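Local coordinates for protein transcriptional regulator, TetR family (Myxococcus xanthus, PDB 5K7F) that probably binds promoter DNA as a TetR-type transcriptional repressor and answers to isovaleryl coenzyme A in regulating alternative isovaleryl coenzyme A biosynthesis, at residues K135-Q147 with P156-G168. Numbering follows the deposited sequence.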
loop_
_atom_site.group_PDB
_atom_site.type_symbol
_atom_site.label_atom_id
_atom_site.label_comp_id
_atom_site.label_asym_id
_atom_site.label_seq_id
_atom_site.Cartn_x
_atom_site.Cartn_y
_atom_site.Cartn_z
ATOM N N LYS A 135 -13.269 -2.460 9.075
ATOM C CA LYS A 135 -12.841 -3.278 10.205
ATOM C C LYS A 135 -13.530 -4.636 10.219
ATOM O O LYS A 135 -12.969 -5.597 10.758
ATOM C CB LYS A 135 -13.100 -2.556 11.531
ATOM C CG LYS A 135 -12.679 -3.390 12.751
ATOM C CD LYS A 135 -12.879 -2.638 14.070
ATOM C CE LYS A 135 -12.348 -3.453 15.245
ATOM N NZ LYS A 135 -13.169 -4.649 15.542
ATOM N N LYS A 136 -14.738 -4.737 9.673
ATOM C CA LYS A 136 -15.393 -6.042 9.550
ATOM C C LYS A 136 -14.581 -6.998 8.674
ATOM O O LYS A 136 -14.480 -8.186 8.981
ATOM C CB LYS A 136 -16.804 -5.876 9.025
ATOM C CG LYS A 136 -17.767 -5.267 10.065
ATOM C CD LYS A 136 -19.224 -5.632 9.798
ATOM C CE LYS A 136 -20.187 -4.602 10.387
ATOM N NZ LYS A 136 -20.417 -3.431 9.463
ATOM N N TYR A 137 -13.963 -6.493 7.601
ATOM C CA TYR A 137 -13.088 -7.341 6.793
ATOM C C TYR A 137 -11.853 -7.788 7.570
ATOM O O TYR A 137 -11.481 -8.971 7.547
ATOM C CB TYR A 137 -12.702 -6.596 5.507
ATOM C CG TYR A 137 -12.003 -7.487 4.496
ATOM C CD1 TYR A 137 -12.645 -8.594 3.961
ATOM C CD2 TYR A 137 -10.722 -7.215 4.065
ATOM C CE1 TYR A 137 -12.009 -9.449 3.040
ATOM C CE2 TYR A 137 -10.077 -8.037 3.151
ATOM C CZ TYR A 137 -10.741 -9.156 2.623
ATOM O OH TYR A 137 -10.131 -9.994 1.708
ATOM N N VAL A 138 -11.184 -6.847 8.246
ATOM C CA VAL A 138 -10.018 -7.197 9.045
ATOM C C VAL A 138 -10.390 -8.231 10.103
ATOM O O VAL A 138 -9.638 -9.187 10.344
ATOM C CB VAL A 138 -9.392 -5.942 9.688
ATOM C CG1 VAL A 138 -8.253 -6.330 10.624
ATOM C CG2 VAL A 138 -8.846 -5.001 8.646
ATOM N N ASP A 139 -11.560 -8.057 10.749
ATOM C CA ASP A 139 -12.015 -9.017 11.757
ATOM C C ASP A 139 -12.134 -10.414 11.161
ATOM O O ASP A 139 -11.780 -11.423 11.795
ATOM C CB ASP A 139 -13.382 -8.598 12.320
ATOM C CG ASP A 139 -13.330 -7.366 13.207
ATOM O OD1 ASP A 139 -12.236 -6.928 13.620
ATOM O OD2 ASP A 139 -14.424 -6.835 13.492
ATOM N N PHE A 140 -12.700 -10.493 9.958
ATOM C CA PHE A 140 -12.830 -11.762 9.266
ATOM C C PHE A 140 -11.474 -12.412 9.049
ATOM O O PHE A 140 -11.303 -13.609 9.305
ATOM C CB PHE A 140 -13.536 -11.520 7.943
ATOM C CG PHE A 140 -13.709 -12.774 7.079
ATOM C CD1 PHE A 140 -14.790 -13.618 7.243
ATOM C CD2 PHE A 140 -12.776 -13.090 6.088
ATOM C CE1 PHE A 140 -14.963 -14.740 6.406
ATOM C CE2 PHE A 140 -12.939 -14.196 5.267
ATOM C CZ PHE A 140 -14.005 -15.039 5.444
ATOM N N LEU A 141 -10.498 -11.644 8.560
ATOM C CA LEU A 141 -9.163 -12.209 8.368
ATOM C C LEU A 141 -8.561 -12.647 9.704
ATOM O O LEU A 141 -7.969 -13.741 9.795
ATOM C CB LEU A 141 -8.243 -11.198 7.668
ATOM C CG LEU A 141 -8.653 -10.716 6.261
ATOM C CD1 LEU A 141 -7.653 -9.694 5.755
ATOM C CD2 LEU A 141 -8.705 -11.865 5.334
ATOM N N GLU A 142 -8.728 -11.840 10.763
ATOM C CA GLU A 142 -8.150 -12.209 12.058
ATOM C C GLU A 142 -8.761 -13.496 12.601
ATOM O O GLU A 142 -8.041 -14.366 13.100
ATOM C CB GLU A 142 -8.312 -11.066 13.078
ATOM C CG GLU A 142 -7.500 -9.843 12.771
ATOM C CD GLU A 142 -7.381 -8.818 13.904
ATOM O OE1 GLU A 142 -7.967 -9.005 14.982
ATOM O OE2 GLU A 142 -6.694 -7.799 13.689
ATOM N N GLU A 143 -10.077 -13.672 12.467
ATOM C CA GLU A 143 -10.699 -14.912 12.932
ATOM C C GLU A 143 -10.151 -16.120 12.178
ATOM O O GLU A 143 -9.854 -17.150 12.780
ATOM C CB GLU A 143 -12.223 -14.816 12.800
ATOM N N ALA A 144 -9.969 -16.005 10.861
ATOM C CA ALA A 144 -9.403 -17.116 10.097
ATOM C C ALA A 144 -7.958 -17.407 10.495
ATOM O O ALA A 144 -7.578 -18.577 10.666
ATOM C CB ALA A 144 -9.486 -16.838 8.605
ATOM N N PHE A 145 -7.139 -16.375 10.655
ATOM C CA PHE A 145 -5.772 -16.604 11.125
ATOM C C PHE A 145 -5.776 -17.293 12.496
ATOM O O PHE A 145 -5.056 -18.271 12.702
ATOM C CB PHE A 145 -4.997 -15.285 11.139
ATOM C CG PHE A 145 -4.294 -14.968 9.846
ATOM C CD1 PHE A 145 -3.182 -15.656 9.462
ATOM C CD2 PHE A 145 -4.789 -13.982 9.000
ATOM C CE1 PHE A 145 -2.533 -15.321 8.284
ATOM C CE2 PHE A 145 -4.139 -13.657 7.846
ATOM C CZ PHE A 145 -3.021 -14.336 7.487
ATOM N N SER A 146 -6.648 -16.855 13.407
ATOM C CA SER A 146 -6.768 -17.487 14.729
ATOM C C SER A 146 -7.080 -18.972 14.652
ATOM O O SER A 146 -6.454 -19.788 15.341
ATOM C CB SER A 146 -7.853 -16.778 15.531
ATOM O OG SER A 146 -7.322 -15.558 15.996
ATOM N N GLN A 147 -8.110 -19.323 13.884
ATOM C CA GLN A 147 -8.539 -20.706 13.710
ATOM C C GLN A 147 -7.462 -21.557 13.062
ATOM O O GLN A 147 -7.178 -22.665 13.515
ATOM C CB GLN A 147 -9.786 -20.728 12.853
ATOM C CG GLN A 147 -10.963 -20.059 13.470
ATOM C CD GLN A 147 -12.106 -19.935 12.504
ATOM O OE1 GLN A 147 -12.005 -20.346 11.358
ATOM N NE2 GLN A 147 -13.211 -19.340 12.963
ATOM N N PRO A 156 2.323 -20.587 13.561
ATOM C CA PRO A 156 1.733 -19.595 14.468
ATOM C C PRO A 156 2.115 -18.166 14.096
ATOM O O PRO A 156 3.260 -17.890 13.726
ATOM C CB PRO A 156 2.309 -19.970 15.834
ATOM C CG PRO A 156 2.587 -21.417 15.729
ATOM C CD PRO A 156 2.997 -21.668 14.295
ATOM N N VAL A 157 1.131 -17.265 14.212
ATOM C CA VAL A 157 1.307 -15.842 13.935
ATOM C C VAL A 157 0.231 -15.093 14.708
ATOM O O VAL A 157 -0.861 -15.613 14.932
ATOM C CB VAL A 157 1.237 -15.554 12.411
ATOM C CG1 VAL A 157 -0.177 -15.724 11.895
ATOM C CG2 VAL A 157 1.755 -14.180 12.082
ATOM N N ASP A 158 0.575 -13.889 15.170
ATOM C CA ASP A 158 -0.417 -13.003 15.764
ATOM C C ASP A 158 -1.470 -12.684 14.709
ATOM O O ASP A 158 -1.103 -12.281 13.597
ATOM C CB ASP A 158 0.220 -11.718 16.256
ATOM C CG ASP A 158 -0.776 -10.794 16.908
ATOM O OD1 ASP A 158 -1.502 -10.087 16.177
ATOM O OD2 ASP A 158 -0.826 -10.765 18.165
ATOM N N PRO A 159 -2.766 -12.890 14.996
ATOM C CA PRO A 159 -3.779 -12.754 13.922
ATOM C C PRO A 159 -3.829 -11.375 13.277
ATOM O O PRO A 159 -4.191 -11.280 12.090
ATOM C CB PRO A 159 -5.100 -13.065 14.634
ATOM C CG PRO A 159 -4.743 -13.794 15.868
ATOM C CD PRO A 159 -3.343 -13.421 16.247
ATOM N N THR A 160 -3.531 -10.298 14.028
ATOM C CA THR A 160 -3.494 -8.958 13.453
ATOM C C THR A 160 -2.311 -8.818 12.505
ATOM O O THR A 160 -2.429 -8.201 11.447
ATOM C CB THR A 160 -3.421 -7.907 14.576
ATOM O OG1 THR A 160 -4.517 -8.121 15.486
ATOM C CG2 THR A 160 -3.509 -6.497 14.038
ATOM N N VAL A 161 -1.150 -9.356 12.893
ATOM C CA VAL A 161 -0.006 -9.402 11.989
ATOM C C VAL A 161 -0.379 -10.157 10.715
ATOM O O VAL A 161 -0.149 -9.684 9.587
ATOM C CB VAL A 161 1.195 -10.043 12.703
ATOM C CG1 VAL A 161 2.395 -10.205 11.768
ATOM C CG2 VAL A 161 1.587 -9.197 13.923
ATOM N N GLY A 162 -0.940 -11.353 10.880
ATOM C CA GLY A 162 -1.386 -12.137 9.722
ATOM C C GLY A 162 -2.299 -11.320 8.834
ATOM O O GLY A 162 -2.046 -11.171 7.644
ATOM N N ALA A 163 -3.311 -10.688 9.438
ATOM C CA ALA A 163 -4.312 -9.936 8.686
ATOM C C ALA A 163 -3.696 -8.799 7.880
ATOM O O ALA A 163 -3.989 -8.642 6.677
ATOM C CB ALA A 163 -5.369 -9.401 9.656
ATOM N N PHE A 164 -2.885 -7.945 8.520
ATOM C CA PHE A 164 -2.357 -6.808 7.795
ATOM C C PHE A 164 -1.164 -7.172 6.905
ATOM O O PHE A 164 -0.833 -6.403 6.000
ATOM C CB PHE A 164 -1.997 -5.680 8.778
ATOM C CG PHE A 164 -3.209 -4.922 9.288
ATOM C CD1 PHE A 164 -3.925 -4.086 8.467
ATOM C CD2 PHE A 164 -3.634 -5.081 10.589
ATOM C CE1 PHE A 164 -5.025 -3.424 8.938
ATOM C CE2 PHE A 164 -4.730 -4.403 11.061
ATOM C CZ PHE A 164 -5.419 -3.582 10.243
ATOM N N SER A 165 -0.515 -8.308 7.114
ATOM C CA SER A 165 0.478 -8.768 6.134
ATOM C C SER A 165 -0.226 -9.128 4.836
ATOM O O SER A 165 0.158 -8.683 3.727
ATOM C CB SER A 165 1.249 -9.968 6.685
ATOM O OG SER A 165 2.058 -9.572 7.801
ATOM N N PHE A 166 -1.273 -9.924 4.979
ATOM C CA PHE A 166 -2.195 -10.267 3.899
ATOM C C PHE A 166 -2.688 -9.010 3.182
ATOM O O PHE A 166 -2.646 -8.912 1.941
ATOM C CB PHE A 166 -3.329 -11.057 4.542
ATOM C CG PHE A 166 -4.472 -11.470 3.618
ATOM C CD1 PHE A 166 -5.269 -10.550 2.939
ATOM C CD2 PHE A 166 -4.805 -12.788 3.569
ATOM C CE1 PHE A 166 -6.374 -11.003 2.145
ATOM C CE2 PHE A 166 -5.886 -13.229 2.805
ATOM C CZ PHE A 166 -6.658 -12.297 2.107
ATOM N N LEU A 167 -3.232 -8.058 3.944
ATOM C CA LEU A 167 -3.778 -6.857 3.332
ATOM C C LEU A 167 -2.710 -6.046 2.601
ATOM O O LEU A 167 -2.940 -5.585 1.476
ATOM C CB LEU A 167 -4.473 -6.000 4.389
ATOM C CG LEU A 167 -5.893 -6.404 4.740
ATOM C CD1 LEU A 167 -6.381 -5.541 5.920
ATOM C CD2 LEU A 167 -6.833 -6.290 3.526
ATOM N N GLY A 168 -1.542 -5.815 3.225
ATOM C CA GLY A 168 -0.496 -5.074 2.534
ATOM C C GLY A 168 -0.051 -5.766 1.253
ATOM O O GLY A 168 0.140 -5.124 0.219
#
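F145 lays one face of its ring on G162, whose CA sits 3.6 Å from the ring centroid in a CH-pi contact, 12° off the normal. The phenyl is a knob in the hole formed by P159, G162, A163 and F166, and V157 CG1 approaches its CD1 obliquely. With an alanine here the hole is likely to lose its knob, and G162 the ring that covers its CA. One turn back, L141 brings CD2 over a face of the F166 ring, 4.0 Å from the centroid, while its CD1 reaches L167 CG at 3.9 Å. V138 splits its branches: with CG1 anti to the backbone N (chi1 175°) and against F164 CZ, CG2 is turned to L167 CD1 at 3.7 Å. L167 CD2 comes in at the edge of the Y137 ring, 3.7 Å from CE2; the phenol OH bonds to N100. One turn on from V138, E142, extended beyond CG, runs alongside T160, whose OG1 gives OE2 a weak 2.8 Å hydrogen bond. R182 of the second subunit bonds that same OG1 and pairs with D158, the N-cap of helix 159-171. Segments 135-147 and 159-168, their N-to-C directions 123° apart, thus join two TetR C-terminal-domain helices mainly by apolar packing, with a polar margin tied into the dimer.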